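Local coordinates for protein putative cytochrome P450 154A1 (PDB 1ODO) that belongs to the cytochrome P450 family and holds a protoporphyrin IX haem, with 4-phenyl-1H-imidazole also bound in the crystal, at residues E286-H291 / S392-N396; E280-R284 / E343-F347; H21-R25 / A320-P326. All coordinates share one frame; numbering follows the deposited sequence.

Contact 1: residues E286-H291 / S392-N396; sequences EPAVKH and SLISN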
loop_
_atom_site.group_PDB
_atom_site.type_symbol
_atom_site.label_atom_id
_atom_site.label_comp_id
_atom_site.label_asym_id
_atom_site.label_seq_id
_atom_site.Cartn_x
_atom_site.Cartn_y
_atom_site.Cartn_z
ATOM N N GLU A 286 -11.399 -4.072 2.126
ATOM C CA GLU A 286 -10.260 -4.870 1.673
ATOM C C GLU A 286 -9.085 -3.966 1.317
ATOM O O GLU A 286 -8.708 -3.848 0.150
ATOM C CB GLU A 286 -10.645 -5.721 0.460
ATOM C CG GLU A 286 -11.724 -6.757 0.749
ATOM C CD GLU A 286 -11.249 -7.898 1.639
ATOM O OE1 GLU A 286 -10.122 -7.831 2.181
ATOM O OE2 GLU A 286 -12.016 -8.868 1.797
ATOM N N PRO A 287 -8.497 -3.303 2.327
ATOM C CA PRO A 287 -7.358 -2.400 2.120
ATOM C C PRO A 287 -6.151 -3.152 1.560
ATOM O O PRO A 287 -5.964 -4.333 1.856
ATOM C CB PRO A 287 -7.111 -1.830 3.519
ATOM C CG PRO A 287 -7.569 -2.934 4.423
ATOM C CD PRO A 287 -8.844 -3.400 3.756
ATOM N N ALA A 288 -5.336 -2.462 0.764
ATOM C CA ALA A 288 -4.147 -3.061 0.152
ATOM C C ALA A 288 -3.017 -3.430 1.111
ATOM O O ALA A 288 -2.242 -4.349 0.830
ATOM C CB ALA A 288 -3.611 -2.137 -0.951
ATOM N N VAL A 289 -2.911 -2.713 2.227
ATOM C CA VAL A 289 -1.869 -2.979 3.219
ATOM C C VAL A 289 -2.558 -3.410 4.515
ATOM O O VAL A 289 -3.207 -2.603 5.181
ATOM C CB VAL A 289 -1.017 -1.720 3.468
ATOM C CG1 VAL A 289 -0.002 -1.978 4.575
ATOM C CG2 VAL A 289 -0.312 -1.324 2.178
ATOM N N LYS A 290 -2.409 -4.680 4.875
ATOM C CA LYS A 290 -3.036 -5.207 6.086
ATOM C C LYS A 290 -2.366 -4.884 7.416
ATOM O O LYS A 290 -3.047 -4.666 8.417
ATOM C CB LYS A 290 -3.191 -6.725 5.952
ATOM C CG LYS A 290 -4.045 -7.138 4.756
ATOM C CD LYS A 290 -4.024 -8.648 4.539
ATOM C CE LYS A 290 -2.668 -9.113 4.027
ATOM N NZ LYS A 290 -2.633 -10.590 3.800
ATOM N N HIS A 291 -1.037 -4.873 7.427
ATOM C CA HIS A 291 -0.271 -4.582 8.642
ATOM C C HIS A 291 0.877 -3.674 8.234
ATOM O O HIS A 291 1.447 -3.845 7.151
ATOM C CB HIS A 291 0.300 -5.874 9.234
ATOM C CG HIS A 291 -0.732 -6.906 9.564
ATOM N ND1 HIS A 291 -1.505 -6.852 10.704
ATOM C CD2 HIS A 291 -1.112 -8.025 8.904
ATOM C CE1 HIS A 291 -2.318 -7.894 10.731
ATOM N NE2 HIS A 291 -2.100 -8.622 9.649
ATOM N N SER A 392 1.354 -12.875 0.864
ATOM C CA SER A 392 1.924 -11.795 1.654
ATOM C C SER A 392 1.099 -11.475 2.893
ATOM O O SER A 392 -0.135 -11.480 2.859
ATOM C CB SER A 392 2.043 -10.532 0.794
ATOM O OG SER A 392 2.603 -9.457 1.533
ATOM N N LEU A 393 1.800 -11.199 3.986
ATOM C CA LEU A 393 1.163 -10.862 5.249
ATOM C C LEU A 393 0.819 -9.372 5.178
ATOM O O LEU A 393 -0.020 -8.875 5.924
ATOM C CB LEU A 393 2.140 -11.127 6.398
ATOM C CG LEU A 393 1.788 -10.641 7.806
ATOM C CD1 LEU A 393 0.507 -11.309 8.289
ATOM C CD2 LEU A 393 2.942 -10.971 8.745
ATOM N N ILE A 394 1.471 -8.669 4.254
ATOM C CA ILE A 394 1.248 -7.238 4.076
ATOM C C ILE A 394 0.273 -6.915 2.939
ATOM O O ILE A 394 -0.769 -6.301 3.167
ATOM C CB ILE A 394 2.592 -6.509 3.823
ATOM C CG1 ILE A 394 3.539 -6.756 5.005
ATOM C CG2 ILE A 394 2.354 -5.012 3.638
ATOM C CD1 ILE A 394 4.919 -6.160 4.830
ATOM N N SER A 395 0.609 -7.329 1.719
ATOM C CA SER A 395 -0.254 -7.070 0.564
ATOM C C SER A 395 -1.539 -7.888 0.575
ATOM O O SER A 395 -1.523 -9.077 0.890
ATOM C CB SER A 395 0.503 -7.345 -0.737
ATOM O OG SER A 395 1.571 -6.433 -0.897
ATOM N N ASN A 396 -2.647 -7.242 0.211
ATOM C CA ASN A 396 -3.954 -7.888 0.174
ATOM C C ASN A 396 -4.551 -7.828 -1.237
ATOM O O ASN A 396 -5.165 -6.836 -1.628
ATOM C CB ASN A 396 -4.892 -7.208 1.182
ATOM C CG ASN A 396 -6.302 -7.780 1.161
ATOM O OD1 ASN A 396 -6.508 -8.957 0.862
ATOM N ND2 ASN A 396 -7.283 -6.948 1.510
HETATM O O HOH W 1 -0.143 -3.775 -1.257
HETATM O O HOH W 2 -4.588 -11.272 1.961
#
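The side-chain amide of Asn396 is turned into the 286-291 loop, which in this cytochrome P450 fold leads from helix 275-285 into strand 292-297 and carries Ala288 of the haem pocket; the backbones meet in a single beta bridge at Val289 and Ser395. Asn396 ND2 donates to Glu286 OE1 at 3.0 Å and to Pro287 O at 2.9 Å. Both acceptors lie close to the amide plane, which fixes its rotation, while the carboxylate plane is turned 53° from it and OE1 is met on its anti side, somewhat out of the carboxylate plane. Glu286 OE1 also accepts from His17 NE2. Beside the amide, the backbones bond through Asn396 N to Ala288 O and through Lys290 N to Ile394 O (2.9 Å).

Lys290 crosses Asn396 at about a right angle, its CG 3.7 Å from Asn396 CB. A bend at CG-CD (chi3 -71°) then carries NZ to Ser392 O, 2.8 Å away, and one water links NZ with Asn396 OD1. Ser392 OG, hydrogen-bonded to Phe175 O, also accepts from Ile394 N and Ser395 N, an ST turn and motif. Val289 and Ile394 lie side by side, CG1 to CG2 4.0 Å. The His291 ring, its nitrogens bonded to Ser318 and Glu20, presents an edge to the other segment: CD2 sits 3.3 Å from Leu393 O, a buried carbonyl oxygen with no hydrogen-bond partner in the model.

Contact 2: residues E280-R284 / E343-F347; sequences EETLR and EHLAF. With HEM (protoporphyrin IX containing Fe), chain B.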
loop_
_atom_site.group_PDB
_atom_site.type_symbol
_atom_site.label_atom_id
_atom_site.label_comp_id
_atom_site.label_asym_id
_atom_site.label_seq_id
_atom_site.Cartn_x
_atom_site.Cartn_y
_atom_site.Cartn_z
ATOM N N GLU A 280 -13.840 4.106 -1.520
ATOM C CA GLU A 280 -13.690 4.279 -0.080
ATOM C C GLU A 280 -14.112 3.034 0.688
ATOM O O GLU A 280 -13.487 2.678 1.682
ATOM C CB GLU A 280 -14.490 5.485 0.417
ATOM C CG GLU A 280 -13.902 6.813 -0.039
ATOM C CD GLU A 280 -12.408 6.890 0.223
ATOM O OE1 GLU A 280 -11.638 7.087 -0.741
ATOM O OE2 GLU A 280 -12.000 6.743 1.393
ATOM N N GLU A 281 -15.173 2.372 0.242
ATOM C CA GLU A 281 -15.619 1.171 0.935
ATOM C C GLU A 281 -14.639 0.027 0.668
ATOM O O GLU A 281 -14.477 -0.859 1.504
ATOM C CB GLU A 281 -17.032 0.773 0.499
ATOM C CG GLU A 281 -17.527 -0.520 1.145
ATOM C CD GLU A 281 -17.773 -0.399 2.650
ATOM O OE1 GLU A 281 -17.230 0.526 3.297
ATOM O OE2 GLU A 281 -18.509 -1.251 3.188
ATOM N N THR A 282 -13.997 0.040 -0.500
ATOM C CA THR A 282 -13.035 -1.010 -0.833
ATOM C C THR A 282 -11.821 -0.814 0.078
ATOM O O THR A 282 -11.246 -1.773 0.597
ATOM C CB THR A 282 -12.581 -0.931 -2.315
ATOM O OG1 THR A 282 -13.705 -1.159 -3.179
ATOM C CG2 THR A 282 -11.503 -1.987 -2.606
ATOM N N LEU A 283 -11.440 0.439 0.281
ATOM C CA LEU A 283 -10.297 0.754 1.134
ATOM C C LEU A 283 -10.573 0.310 2.572
ATOM O O LEU A 283 -9.667 -0.091 3.300
ATOM C CB LEU A 283 -10.013 2.255 1.090
ATOM C CG LEU A 283 -9.425 2.730 -0.240
ATOM C CD1 LEU A 283 -9.381 4.253 -0.318
ATOM C CD2 LEU A 283 -8.032 2.150 -0.376
ATOM N N ARG A 284 -11.834 0.372 2.979
ATOM C CA ARG A 284 -12.185 -0.033 4.335
ATOM C C ARG A 284 -12.297 -1.551 4.461
ATOM O O ARG A 284 -11.684 -2.155 5.340
ATOM C CB ARG A 284 -13.525 0.585 4.754
ATOM C CG ARG A 284 -13.930 0.269 6.207
ATOM C CD ARG A 284 -15.409 0.573 6.462
ATOM N NE ARG A 284 -16.268 -0.396 5.781
ATOM C CZ ARG A 284 -16.456 -1.644 6.199
ATOM N NH1 ARG A 284 -15.858 -2.074 7.305
ATOM N NH2 ARG A 284 -17.218 -2.475 5.498
ATOM N N GLU A 343 -15.145 6.403 7.095
ATOM C CA GLU A 343 -13.765 6.457 7.574
ATOM C C GLU A 343 -13.087 5.106 7.719
ATOM O O GLU A 343 -13.704 4.119 8.124
ATOM C CB GLU A 343 -13.683 7.227 8.896
ATOM C CG GLU A 343 -14.856 7.014 9.823
ATOM C CD GLU A 343 -14.768 7.875 11.067
ATOM O OE1 GLU A 343 -14.476 9.085 10.936
ATOM O OE2 GLU A 343 -14.998 7.349 12.174
ATOM N N HIS A 344 -11.803 5.077 7.376
ATOM C CA HIS A 344 -11.008 3.862 7.454
ATOM C C HIS A 344 -9.549 4.239 7.694
ATOM O O HIS A 344 -9.185 5.419 7.646
ATOM C CB HIS A 344 -11.111 3.079 6.147
ATOM C CG HIS A 344 -10.539 3.807 4.975
ATOM N ND1 HIS A 344 -11.323 4.446 4.038
ATOM C CD2 HIS A 344 -9.255 4.059 4.626
ATOM C CE1 HIS A 344 -10.546 5.062 3.164
ATOM N NE2 HIS A 344 -9.287 4.845 3.500
ATOM N N LEU A 345 -8.719 3.229 7.924
ATOM C CA LEU A 345 -7.294 3.422 8.174
ATOM C C LEU A 345 -6.403 2.811 7.089
ATOM O O LEU A 345 -5.240 2.494 7.340
ATOM C CB LEU A 345 -6.926 2.813 9.531
ATOM C CG LEU A 345 -7.416 3.602 10.751
ATOM C CD1 LEU A 345 -7.277 2.766 12.014
ATOM C CD2 LEU A 345 -6.602 4.884 10.868
ATOM N N ALA A 346 -6.941 2.647 5.884
ATOM C CA ALA A 346 -6.154 2.070 4.796
ATOM C C ALA A 346 -4.900 2.898 4.496
ATOM O O ALA A 346 -3.871 2.352 4.090
ATOM C CB ALA A 346 -7.013 1.946 3.537
ATOM N N PHE A 347 -4.991 4.211 4.700
ATOM C CA PHE A 347 -3.866 5.117 4.449
ATOM C C PHE A 347 -3.163 5.576 5.720
ATOM O O PHE A 347 -2.275 6.424 5.670
ATOM C CB PHE A 347 -4.349 6.363 3.707
ATOM C CG PHE A 347 -4.822 6.101 2.306
ATOM C CD1 PHE A 347 -6.097 6.493 1.905
ATOM C CD2 PHE A 347 -3.976 5.514 1.370
ATOM C CE1 PHE A 347 -6.522 6.310 0.589
ATOM C CE2 PHE A 347 -4.392 5.327 0.055
ATOM C CZ PHE A 347 -5.669 5.728 -0.336
HETATM C CHA HEM B . 2.712 5.583 3.506
HETATM C CHB HEM B . 3.330 6.997 -1.055
HETATM C CHC HEM B . -0.444 4.307 -2.408
HETATM C CHD HEM B . -1.032 2.888 2.144
HETATM C C1A HEM B . 3.217 6.225 2.402
HETATM C C2A HEM B . 4.356 7.137 2.381
HETATM C C3A HEM B . 4.533 7.527 1.111
HETATM C C4A HEM B . 3.511 6.881 0.299
HETATM C CMA HEM B . 5.609 8.479 0.558
HETATM C CAA HEM B . 5.174 7.538 3.628
HETATM C CBA HEM B . 4.492 8.696 4.379
HETATM C CGA HEM B . 5.206 9.171 5.643
HETATM O O1A HEM B . 5.787 8.260 6.333
HETATM O O2A HEM B . 5.172 10.369 5.918
HETATM C C1B HEM B . 2.373 6.390 -1.823
HETATM C C2B HEM B . 2.250 6.554 -3.261
HETATM C C3B HEM B . 1.184 5.798 -3.651
HETATM C C4B HEM B . 0.646 5.165 -2.468
HETATM C CMB HEM B . 3.179 7.429 -4.128
HETATM C CAB HEM B . 0.604 5.598 -5.065
HETATM C CBB HEM B . 0.003 6.867 -5.690
HETATM C C1C HEM B . -0.940 3.689 -1.270
HETATM C C2C HEM B . -2.094 2.776 -1.264
HETATM C C3C HEM B . -2.258 2.371 0.016
HETATM C C4C HEM B . -1.228 3.026 0.796
HETATM C CMC HEM B . -2.901 2.402 -2.546
HETATM C CAC HEM B . -3.289 1.402 0.652
HETATM C CBC HEM B . -4.760 1.599 0.265
HETATM C C1D HEM B . -0.074 3.481 2.919
HETATM C C2D HEM B . 0.100 3.286 4.340
HETATM C C3D HEM B . 1.159 4.035 4.726
HETATM C C4D HEM B . 1.640 4.714 3.544
HETATM C CMD HEM B . -0.779 2.364 5.209
HETATM C CAD HEM B . 1.743 4.113 6.145
HETATM C CBD HEM B . 0.922 4.831 7.222
HETATM C CGD HEM B . 1.693 4.699 8.519
HETATM O O1D HEM B . 1.246 3.960 9.404
HETATM O O2D HEM B . 2.776 5.326 8.588
HETATM N NA HEM B . 2.722 6.098 1.126
HETATM N NB HEM B . 1.383 5.528 -1.361
HETATM N NC HEM B . -0.436 3.828 -0.000
HETATM N ND HEM B . 0.887 4.362 2.432
HETATM FE FE HEM B . 1.128 4.959 0.567
#
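Leu283 lies over one face of the His344 ring, joining helix 275-285 to the loop that leads into the haem-binding segment of a cytochrome P450. This is a CH-pi contact: Leu283 CB stands 3.7 Å from the ring centroid and 19° off the ring normal. His344 CG sits between its backbone N and carbonyl carbon (chi1 64°), a torsion that turns the ring to the helix, and His344 CB meets Arg284 CB at 3.7 Å.

Apolar packing continues toward the cofactor. The two methyls of Leu283 fork: CD1 touches Phe347 CE1 at 3.6 Å, whereas CD2 reaches the haem vinyl carbon CBC at 3.4 Å. Phe347 approaches the porphyrin obliquely, its CE2 3.6 Å from haem C3C. Ala346 CB meets Leu283 CB and lies 3.4 Å from Leu283 O. Phe347 opens the cysteine-containing FxxGxxxCxG signature of the family and is joined to Cys354 by backbone hydrogen bonding.

The ionic interactions centre on the helix and extend to residues outside the two segments. Glu281 and Arg284 are the ends of the ExxR motif, and the arginine grips the carboxylate side-on: NE bonds OE1 at 2.8 Å and NH2 bonds OE2 at 2.9 Å. Both oxygens lie near the guanidinium plane, although the nitrogens sit well out of the carboxylate plane. Glu281 OE2 also pairs with Arg339, and Arg284 NH1 bonds Ala332 O and Asn323 O. On another side of the helix, Glu280 forms a salt bridge with Arg361 of helix 357-374.

Chemically, then, the two segments meet mainly through apolar contacts: Leu283 and Phe347 give the haem a carbon surface, while the buried ExxR charges, paired with each other, are further matched by Arg339 and by the carbonyls of Ala332 and Asn323.

Contact 3: residues H21-R25 / A320-P326; sequences HRTLR and AAANRHP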
loop_
_atom_site.group_PDB
_atom_site.type_symbol
_atom_site.label_atom_id
_atom_site.label_comp_id
_atom_site.label_asym_id
_atom_site.label_seq_id
_atom_site.Cartn_x
_atom_site.Cartn_y
_atom_site.Cartn_z
ATOM N N HIS A 21 -8.197 -11.646 10.867
ATOM C CA HIS A 21 -8.807 -10.455 11.463
ATOM C C HIS A 21 -9.503 -10.833 12.766
ATOM O O HIS A 21 -9.333 -10.180 13.794
ATOM C CB HIS A 21 -9.876 -9.836 10.552
ATOM C CG HIS A 21 -9.360 -9.331 9.242
ATOM N ND1 HIS A 21 -8.047 -8.969 9.044
ATOM C CD2 HIS A 21 -9.999 -9.089 8.072
ATOM C CE1 HIS A 21 -7.896 -8.527 7.809
ATOM N NE2 HIS A 21 -9.066 -8.587 7.198
ATOM N N ARG A 22 -10.305 -11.888 12.704
ATOM C CA ARG A 22 -11.037 -12.351 13.876
ATOM C C ARG A 22 -10.123 -12.820 14.996
ATOM O O ARG A 22 -10.333 -12.481 16.156
ATOM C CB ARG A 22 -11.997 -13.473 13.479
ATOM C CG ARG A 22 -12.906 -13.093 12.328
ATOM C CD ARG A 22 -13.919 -14.184 12.017
ATOM N NE ARG A 22 -14.692 -13.858 10.823
ATOM C CZ ARG A 22 -15.372 -12.725 10.656
ATOM N NH1 ARG A 22 -15.380 -11.798 11.608
ATOM N NH2 ARG A 22 -16.045 -12.514 9.532
ATOM N N THR A 23 -9.107 -13.599 14.643
ATOM C CA THR A 23 -8.171 -14.110 15.632
ATOM C C THR A 23 -7.463 -12.969 16.360
ATOM O O THR A 23 -7.304 -13.004 17.582
ATOM C CB THR A 23 -7.133 -15.029 14.965
ATOM O OG1 THR A 23 -7.816 -16.084 14.275
ATOM C CG2 THR A 23 -6.201 -15.631 16.008
ATOM N N LEU A 24 -7.043 -11.953 15.615
ATOM C CA LEU A 24 -6.363 -10.827 16.232
ATOM C C LEU A 24 -7.304 -10.033 17.130
ATOM O O LEU A 24 -6.962 -9.711 18.266
ATOM C CB LEU A 24 -5.776 -9.904 15.161
ATOM C CG LEU A 24 -4.490 -10.368 14.471
ATOM C CD1 LEU A 24 -4.200 -9.479 13.257
ATOM C CD2 LEU A 24 -3.334 -10.310 15.472
ATOM N N ARG A 25 -8.495 -9.715 16.629
ATOM C CA ARG A 25 -9.440 -8.953 17.432
ATOM C C ARG A 25 -9.928 -9.725 18.663
ATOM O O ARG A 25 -10.469 -9.141 19.603
ATOM C CB ARG A 25 -10.622 -8.486 16.570
ATOM C CG ARG A 25 -10.257 -7.355 15.586
ATOM C CD ARG A 25 -11.476 -6.490 15.281
ATOM N NE ARG A 25 -12.595 -7.322 14.859
ATOM C CZ ARG A 25 -12.813 -7.717 13.610
ATOM N NH1 ARG A 25 -11.998 -7.337 12.631
ATOM N NH2 ARG A 25 -13.824 -8.539 13.348
ATOM N N ALA A 320 -6.199 -3.521 8.375
ATOM C CA ALA A 320 -7.289 -4.312 7.816
ATOM C C ALA A 320 -8.247 -4.785 8.901
ATOM O O ALA A 320 -9.463 -4.655 8.757
ATOM C CB ALA A 320 -6.731 -5.506 7.045
ATOM N N ALA A 321 -7.697 -5.322 9.987
ATOM C CA ALA A 321 -8.520 -5.811 11.094
ATOM C C ALA A 321 -9.237 -4.654 11.781
ATOM O O ALA A 321 -10.395 -4.782 12.186
ATOM C CB ALA A 321 -7.651 -6.560 12.101
ATOM N N ALA A 322 -8.544 -3.526 11.909
ATOM C CA ALA A 322 -9.111 -2.344 12.548
ATOM C C ALA A 322 -10.271 -1.765 11.742
ATOM O O ALA A 322 -11.255 -1.288 12.314
ATOM C CB ALA A 322 -8.028 -1.282 12.739
ATOM N N ASN A 323 -10.160 -1.806 10.417
ATOM C CA ASN A 323 -11.216 -1.275 9.560
ATOM C C ASN A 323 -12.525 -2.039 9.738
ATOM O O ASN A 323 -13.588 -1.550 9.360
ATOM C CB ASN A 323 -10.811 -1.339 8.086
ATOM C CG ASN A 323 -9.815 -0.259 7.697
ATOM O OD1 ASN A 323 -9.535 0.664 8.465
ATOM N ND2 ASN A 323 -9.286 -0.362 6.480
ATOM N N ARG A 324 -12.439 -3.240 10.306
ATOM C CA ARG A 324 -13.620 -4.073 10.531
ATOM C C ARG A 324 -13.984 -4.204 12.004
ATOM O O ARG A 324 -14.747 -5.096 12.384
ATOM C CB ARG A 324 -13.395 -5.465 9.928
ATOM C CG ARG A 324 -13.424 -5.496 8.391
ATOM C CD ARG A 324 -12.693 -6.724 7.861
ATOM N NE ARG A 324 -12.774 -6.883 6.407
ATOM C CZ ARG A 324 -13.546 -7.780 5.798
ATOM N NH1 ARG A 324 -14.312 -8.593 6.517
ATOM N NH2 ARG A 324 -13.529 -7.894 4.477
ATOM N N HIS A 325 -13.441 -3.317 12.832
ATOM C CA HIS A 325 -13.717 -3.346 14.267
ATOM C C HIS A 325 -15.195 -3.024 14.485
ATOM O O HIS A 325 -15.692 -1.997 14.021
ATOM C CB HIS A 325 -12.818 -2.336 14.985
ATOM C CG HIS A 325 -12.768 -2.520 16.469
ATOM N ND1 HIS A 325 -13.812 -2.170 17.299
ATOM C CD2 HIS A 325 -11.801 -3.023 17.273
ATOM C CE1 HIS A 325 -13.487 -2.448 18.550
ATOM N NE2 HIS A 325 -12.272 -2.965 18.561
ATOM N N PRO A 326 -15.915 -3.904 15.203
ATOM C CA PRO A 326 -17.346 -3.752 15.487
ATOM C C PRO A 326 -17.822 -2.499 16.220
ATOM O O PRO A 326 -19.014 -2.185 16.185
ATOM C CB PRO A 326 -17.686 -5.043 16.232
ATOM C CG PRO A 326 -16.415 -5.357 16.951
ATOM C CD PRO A 326 -15.369 -5.088 15.890
#
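Ala321 O is gripped by two donors, Arg25 NH1 at 3.0 Å and Arg324 N at 3.2 Å. The first crosses from helix 17-25, the N-terminal helix of the cytochrome P450 chain, to the short helix that follows strand 314-317 of the mixed sheet, in plain packing away from the haem. It reaches the carbonyl in its plane and on a lone pair, but the N-H is bent, with an angle of 138° at the hydrogen. The second belongs to the chain's own turning; His325 N to Ala322 O then closes a type I beta turn.

The guanidinium of Arg25 is held as a flat plate between carbonyls. Arg324 O lies 3.4 Å above its plane and over its centre, His21 O lies on the opposite face toward the rim, and Ala321 meets its edge. A bend about the CG-CD bond (chi3 -52°) turns the group into this position, where NE passes Pro326 CD at 3.7 Å.

One helical turn earlier, His21 packs on the same short helix. Its CE1 is 3.3 Å from Ala320 CB, the Ala320 carbonyl carbon lies over one ring face toward its rim, and Ala321 CA makes an off-centre CH-pi contact. The extended side chain of Arg324 passes obliquely, CD 3.6 Å from His21 CD2, before its guanidinium forms a salt bridge with Asp333, which Arg22 shares, and bonds His285 O.

Thus Arg25 is met here by carbonyl oxygens and not by a carboxylate; their dipoles would probably stabilise its charge, whereas the charge of Arg324 is answered beyond the interface by Asp333.

From the N terminus, the chain meets 21-25, 280-284, 286-291, 320-326, 343-347 and 392-396 in turn. Contact 3 closes the longest loop, bringing helix 17-25 to helix 319-322; contact 2 closes the shortest, from helix 275-285 to the loop entering the haem-binding segment; contact 1 returns the C-terminal region to the loop just after that helix. Every pair crosses and none nests. They also touch: Pro287 CB packs on Ala346 CB at 3.8 Å between contacts 1 and 2, Asn323 bonds Leu345 N and probably Arg284 between contacts 2 and 3, and a long, weak Glu286-Arg324 ion pair joins contacts 1 and 3.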